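Beta-glucosidase (Chaetomella raphigera, PDB 6JXG) probably hydrolyses terminal, non-reducing beta-D-glucosyl residues to release beta-D-glucose, as a family 3 glycoside hydrolase of cellulose breakdown. Local coordinates at residues Ala8-Ala13 with Asp224-Val229; Ile49-Leu54 with Ala290-Val295. One frame throughout, in Å; residues are numbered along the deposited sequence.

Overall arrangement
The two contacts show how segments far apart in the chain pack about helix 278-294 of a TIM-barrel-like domain. In contact 1, helix 7-17 reaches the turn leading into strand 228-231; in contact 2, the loop before strand 55-57 packs on the end of helix 278-294. Their centres lie 11 Å apart and their segments alternate along the chain. They meet directly where the CE1 of Y10 packs against the CB of A290 at 3.5 Å, and where the CA of G227 lies 3.4 Å from the OG of S291. Both flank the N-terminal ends of barrel strands, whereas TIM-barrel enzymes carry their catalytic residues at the C-terminal ends.

Contact 1 of 2, residues Ala8-Ala13 with Asp224-Val229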
loop_
_atom_site.group_PDB
_atom_site.type_symbol
_atom_site.label_atom_id
_atom_site.label_comp_id
_atom_site.label_asym_id
_atom_site.label_seq_id
_atom_site.Cartn_x
_atom_site.Cartn_y
_atom_site.Cartn_z
ATOM N N ALA A 8 22.266 8.896 -18.755
ATOM C CA ALA A 8 22.455 10.352 -18.713
ATOM C C ALA A 8 22.549 10.885 -17.306
ATOM O O ALA A 8 23.315 11.768 -17.061
ATOM C CB ALA A 8 21.332 11.073 -19.464
ATOM N N ALA A 9 21.777 10.307 -16.368
ATOM C CA ALA A 9 21.863 10.644 -14.950
ATOM C C ALA A 9 23.201 10.339 -14.353
ATOM O O ALA A 9 23.708 11.107 -13.547
ATOM C CB ALA A 9 20.708 9.977 -14.118
ATOM N N TYR A 10 23.771 9.198 -14.720
ATOM C CA TYR A 10 25.011 8.755 -14.144
ATOM C C TYR A 10 26.179 9.623 -14.690
ATOM O O TYR A 10 27.144 9.947 -13.957
ATOM C CB TYR A 10 25.250 7.266 -14.439
ATOM C CG TYR A 10 24.853 6.427 -13.271
ATOM C CD1 TYR A 10 23.514 6.249 -12.940
ATOM C CD2 TYR A 10 25.807 5.842 -12.455
ATOM C CE1 TYR A 10 23.169 5.513 -11.793
ATOM C CE2 TYR A 10 25.467 5.117 -11.331
ATOM C CZ TYR A 10 24.141 4.976 -10.992
ATOM O OH TYR A 10 23.788 4.193 -9.852
ATOM N N LYS A 11 26.037 10.035 -15.933
ATOM C CA LYS A 11 27.003 10.926 -16.546
ATOM C C LYS A 11 27.059 12.247 -15.778
ATOM O O LYS A 11 28.092 12.666 -15.413
ATOM C CB LYS A 11 26.702 11.150 -18.016
ATOM C CG LYS A 11 27.549 12.184 -18.628
ATOM C CD LYS A 11 27.804 11.929 -20.071
ATOM C CE LYS A 11 28.804 12.915 -20.680
ATOM N NZ LYS A 11 28.339 13.447 -21.968
ATOM N N LYS A 12 25.900 12.810 -15.483
ATOM C CA LYS A 12 25.842 14.036 -14.707
ATOM C C LYS A 12 26.384 13.782 -13.295
ATOM O O LYS A 12 27.195 14.537 -12.809
ATOM C CB LYS A 12 24.429 14.571 -14.656
ATOM C CG LYS A 12 23.930 14.962 -16.050
ATOM C CD LYS A 12 22.506 15.411 -15.931
ATOM C CE LYS A 12 21.819 15.388 -17.282
ATOM N NZ LYS A 12 20.383 15.591 -17.097
ATOM N N ALA A 13 25.982 12.676 -12.677
ATOM C CA ALA A 13 26.464 12.352 -11.331
ATOM C C ALA A 13 27.952 12.187 -11.282
ATOM O O ALA A 13 28.543 12.642 -10.328
ATOM C CB ALA A 13 25.780 11.077 -10.763
ATOM N N ASP A 224 19.751 -4.965 -10.272
ATOM C CA ASP A 224 20.420 -3.901 -10.984
ATOM C C ASP A 224 19.859 -2.518 -10.683
ATOM O O ASP A 224 19.774 -1.652 -11.565
ATOM C CB ASP A 224 20.360 -4.213 -12.461
ATOM C CG ASP A 224 21.452 -3.513 -13.268
ATOM O OD1 ASP A 224 21.164 -3.231 -14.445
ATOM O OD2 ASP A 224 22.499 -3.172 -12.697
ATOM N N PHE A 225 19.544 -2.311 -9.407
ATOM C CA PHE A 225 18.992 -1.073 -8.977
ATOM C C PHE A 225 20.046 0.047 -9.127
ATOM O O PHE A 225 21.194 -0.081 -8.621
ATOM C CB PHE A 225 18.582 -1.245 -7.524
ATOM C CG PHE A 225 18.106 0.026 -6.849
ATOM C CD1 PHE A 225 17.043 0.781 -7.370
ATOM C CD2 PHE A 225 18.675 0.433 -5.637
ATOM C CE1 PHE A 225 16.591 1.941 -6.691
ATOM C CE2 PHE A 225 18.255 1.624 -5.031
ATOM C CZ PHE A 225 17.207 2.336 -5.538
ATOM N N GLN A 226 19.659 1.135 -9.779
ATOM C CA GLN A 226 20.572 2.246 -10.078
ATOM C C GLN A 226 20.475 3.435 -9.113
ATOM O O GLN A 226 21.400 4.254 -9.086
ATOM C CB GLN A 226 20.371 2.740 -11.507
ATOM C CG GLN A 226 20.588 1.691 -12.589
ATOM C CD GLN A 226 22.030 1.279 -12.633
ATOM O OE1 GLN A 226 22.931 2.141 -12.723
ATOM N NE2 GLN A 226 22.288 -0.021 -12.523
ATOM N N GLY A 227 19.419 3.496 -8.275
ATOM C CA GLY A 227 19.303 4.486 -7.246
ATOM C C GLY A 227 20.058 4.199 -5.950
ATOM O O GLY A 227 21.053 3.431 -5.892
ATOM N N PHE A 228 19.538 4.754 -4.876
ATOM C CA PHE A 228 20.221 4.776 -3.634
ATOM C C PHE A 228 19.323 4.178 -2.538
ATOM O O PHE A 228 18.099 4.213 -2.637
ATOM C CB PHE A 228 20.724 6.148 -3.254
ATOM C CG PHE A 228 19.686 7.096 -2.856
ATOM C CD1 PHE A 228 19.352 7.272 -1.511
ATOM C CD2 PHE A 228 19.059 7.904 -3.836
ATOM C CE1 PHE A 228 18.392 8.179 -1.144
ATOM C CE2 PHE A 228 18.121 8.833 -3.471
ATOM C CZ PHE A 228 17.786 9.020 -2.110
ATOM N N VAL A 229 19.985 3.565 -1.573
ATOM C CA VAL A 229 19.333 2.984 -0.381
ATOM C C VAL A 229 19.483 3.883 0.816
ATOM O O VAL A 229 20.567 4.312 1.139
ATOM C CB VAL A 229 19.933 1.591 -0.070
ATOM C CG1 VAL A 229 19.188 1.024 1.133
ATOM C CG2 VAL A 229 19.747 0.671 -1.283
#
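The contact of Y10 with Q226 is a buried side-chain-to-backbone hydrogen bond that ties the N-terminal helix 7-17 to the turn between helix 214-222 and strand 228-231. The OH of Y10 donates to the O of Q226 across a short 2.5 Å, approaching in the carbonyl plane and on a lone pair, with a C=O...donor angle of 134°. The acceptor lies at the edge of the ring, close to its plane. The side chain of Q226 crosses the tyrosine at about a right angle, its amide turned 52° from the ring, and its OE1 sits 3.5 Å from both CE1 and CZ of Y10. That same OE1 accepts a hydrogen bond from the N of G2, so its polarity is met from the chain terminus. The turn belongs to an alpha-beta connection of the TIM-barrel-like N-terminal domain, in which D224 leaves the helix with positive phi. A bend in the glutamine chain (chi2 -67°) brings NE2 back to the O of D224, 3.1 Å away, above that carbonyl's plane. At G227, a CB would run into the CZ of F225, whose ring carries the N of G227 over its centre, 3.5 Å above the plane. A phenylalanine in place of Y10 would probably leave the buried carbonyl of Q226 without its hydroxyl mate and the turn less firmly joined to helix 7-17. The flanking carbonyls of F225 and G227 accept hydrogen bonds from NH1 of R287 on helix 278-294, a residue the Y10 ring also packs against.

Contact 2 of 2, residues Ile49-Leu54 with Ala290-Val295; sequences IGLPEL and ASWYFV
W292 presents one side of its indole to L51, P52 and L54 in a CH-pi and apolar contact, between the end of helix 278-294 and a loop that carries a G1 beta bulge at G50 and L51. The CD1 methyl of L51 stands over the six-membered ring, 3.5 Å from its centroid and only 8° off the normal. On the same side of the ring, the CD of P52 comes in obliquely, 3.6 Å from CZ2 of W292, while the CD2 of L54 lies 3.9 Å from CD1 of the indole. At the ring edge, near its plane, the O of G50 approaches CH2 of W292 to 3.6 Å. With CG anti to the backbone N (chi1 -173°), the indole extends from the helix toward the loop. Next along the helix, Y293 takes CE3 of W292 over the centre of its own ring. Further out, L51 and L54 also rest on L289 and I288 of the same helix, respectively, and Q151 of strand 151-157 touches W292, joining the loop, the helix and the barrel sheet. Beyond the apolar patch a water links the two segments, donating to the O of I49 at 3.0 Å and lying 2.5 Å from the OH of Y293.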
loop_
_atom_site.group_PDB
_atom_site.type_symbol
_atom_site.label_atom_id
_atom_site.label_comp_id
_atom_site.label_asym_id
_atom_site.label_seq_id
_atom_site.Cartn_x
_atom_site.Cartn_y
_atom_site.Cartn_z
ATOM N N ILE A 49 28.120 22.225 -6.278
ATOM C CA ILE A 49 27.411 21.559 -7.372
ATOM C C ILE A 49 25.946 21.952 -7.450
ATOM O O ILE A 49 25.149 21.295 -8.182
ATOM C CB ILE A 49 27.579 20.022 -7.290
ATOM C CG1 ILE A 49 27.073 19.481 -5.936
ATOM C CG2 ILE A 49 29.038 19.606 -7.490
ATOM C CD1 ILE A 49 26.869 17.960 -5.927
ATOM N N GLY A 50 25.555 22.995 -6.674
ATOM C CA GLY A 50 24.173 23.479 -6.675
ATOM C C GLY A 50 23.210 22.482 -6.042
ATOM O O GLY A 50 22.037 22.427 -6.358
ATOM N N LEU A 51 23.724 21.610 -5.169
ATOM C CA LEU A 51 22.863 20.634 -4.503
ATOM C C LEU A 51 22.227 21.297 -3.284
ATOM O O LEU A 51 22.954 21.753 -2.400
ATOM C CB LEU A 51 23.718 19.476 -4.019
ATOM C CG LEU A 51 22.934 18.282 -3.422
ATOM C CD1 LEU A 51 22.252 17.487 -4.553
ATOM C CD2 LEU A 51 23.918 17.361 -2.729
ATOM N N PRO A 52 20.908 21.282 -3.195
ATOM C CA PRO A 52 20.279 21.847 -1.976
ATOM C C PRO A 52 20.441 20.971 -0.766
ATOM O O PRO A 52 21.000 19.901 -0.848
ATOM C CB PRO A 52 18.817 21.950 -2.350
ATOM C CG PRO A 52 18.586 20.752 -3.243
ATOM C CD PRO A 52 19.911 20.588 -4.043
ATOM N N GLU A 53 19.917 21.447 0.361
ATOM C CA GLU A 53 19.793 20.661 1.536
ATOM C C GLU A 53 18.700 19.608 1.269
ATOM O O GLU A 53 17.521 19.869 1.484
ATOM C CB GLU A 53 19.465 21.578 2.710
ATOM C CG GLU A 53 19.402 20.910 4.070
ATOM C CD GLU A 53 19.145 21.881 5.206
ATOM O OE1 GLU A 53 18.668 21.497 6.276
ATOM O OE2 GLU A 53 19.451 23.030 5.026
ATOM N N LEU A 54 19.067 18.412 0.799
ATOM C CA LEU A 54 18.054 17.438 0.366
ATOM C C LEU A 54 17.029 17.141 1.453
ATOM O O LEU A 54 17.411 16.854 2.602
ATOM C CB LEU A 54 18.646 16.116 -0.119
ATOM C CG LEU A 54 19.504 16.289 -1.377
ATOM C CD1 LEU A 54 20.356 15.030 -1.580
ATOM C CD2 LEU A 54 18.629 16.490 -2.601
ATOM N N ALA A 290 22.720 10.579 -8.928
ATOM C CA ALA A 290 22.066 10.042 -10.110
ATOM C C ALA A 290 20.522 10.171 -9.978
ATOM O O ALA A 290 19.841 10.525 -10.929
ATOM C CB ALA A 290 22.453 8.601 -10.333
ATOM N N SER A 291 19.992 9.786 -8.838
ATOM C CA SER A 291 18.556 9.834 -8.602
ATOM C C SER A 291 18.000 11.268 -8.647
ATOM O O SER A 291 16.933 11.547 -9.213
ATOM C CB SER A 291 18.281 9.187 -7.246
ATOM O OG SER A 291 18.369 7.737 -7.373
ATOM N N TRP A 292 18.765 12.183 -8.080
ATOM C CA TRP A 292 18.510 13.638 -8.161
ATOM C C TRP A 292 18.395 14.144 -9.595
ATOM O O TRP A 292 17.383 14.788 -9.979
ATOM C CB TRP A 292 19.619 14.377 -7.385
ATOM C CG TRP A 292 19.458 15.860 -7.201
ATOM C CD1 TRP A 292 18.452 16.479 -6.537
ATOM C CD2 TRP A 292 20.363 16.895 -7.612
ATOM N NE1 TRP A 292 18.654 17.833 -6.530
ATOM C CE2 TRP A 292 19.830 18.105 -7.162
ATOM C CE3 TRP A 292 21.618 16.902 -8.231
ATOM C CZ2 TRP A 292 20.420 19.288 -7.370
ATOM C CZ3 TRP A 292 22.211 18.115 -8.446
ATOM C CH2 TRP A 292 21.601 19.293 -8.005
ATOM N N TYR A 293 19.414 13.819 -10.382
ATOM C CA TYR A 293 19.427 14.181 -11.801
ATOM C C TYR A 293 18.378 13.412 -12.575
ATOM O O TYR A 293 17.755 13.975 -13.466
ATOM C CB TYR A 293 20.768 13.889 -12.431
ATOM C CG TYR A 293 21.874 14.826 -12.038
ATOM C CD1 TYR A 293 21.785 16.166 -12.362
ATOM C CD2 TYR A 293 23.009 14.391 -11.386
ATOM C CE1 TYR A 293 22.761 17.047 -12.037
ATOM C CE2 TYR A 293 24.032 15.298 -11.060
ATOM C CZ TYR A 293 23.868 16.632 -11.415
ATOM O OH TYR A 293 24.801 17.610 -11.091
ATOM N N PHE A 294 18.181 12.124 -12.240
ATOM C CA PHE A 294 17.217 11.274 -12.967
ATOM C C PHE A 294 15.802 11.831 -13.006
ATOM O O PHE A 294 15.200 11.882 -14.056
ATOM C CB PHE A 294 17.193 9.831 -12.409
ATOM C CG PHE A 294 16.277 8.923 -13.170
ATOM C CD1 PHE A 294 14.946 8.784 -12.808
ATOM C CD2 PHE A 294 16.724 8.292 -14.289
ATOM C CE1 PHE A 294 14.056 7.994 -13.542
ATOM C CE2 PHE A 294 15.880 7.436 -15.002
ATOM C CZ PHE A 294 14.507 7.312 -14.614
ATOM N N VAL A 295 15.297 12.299 -11.885
ATOM C CA VAL A 295 14.006 12.970 -11.868
ATOM C C VAL A 295 14.041 14.483 -12.171
ATOM O O VAL A 295 12.994 15.090 -12.115
ATOM C CB VAL A 295 13.179 12.690 -10.584
ATOM C CG1 VAL A 295 13.242 11.211 -10.234
ATOM C CG2 VAL A 295 13.623 13.491 -9.423
HETATM O O HOH W 1 24.433 20.082 -10.786
#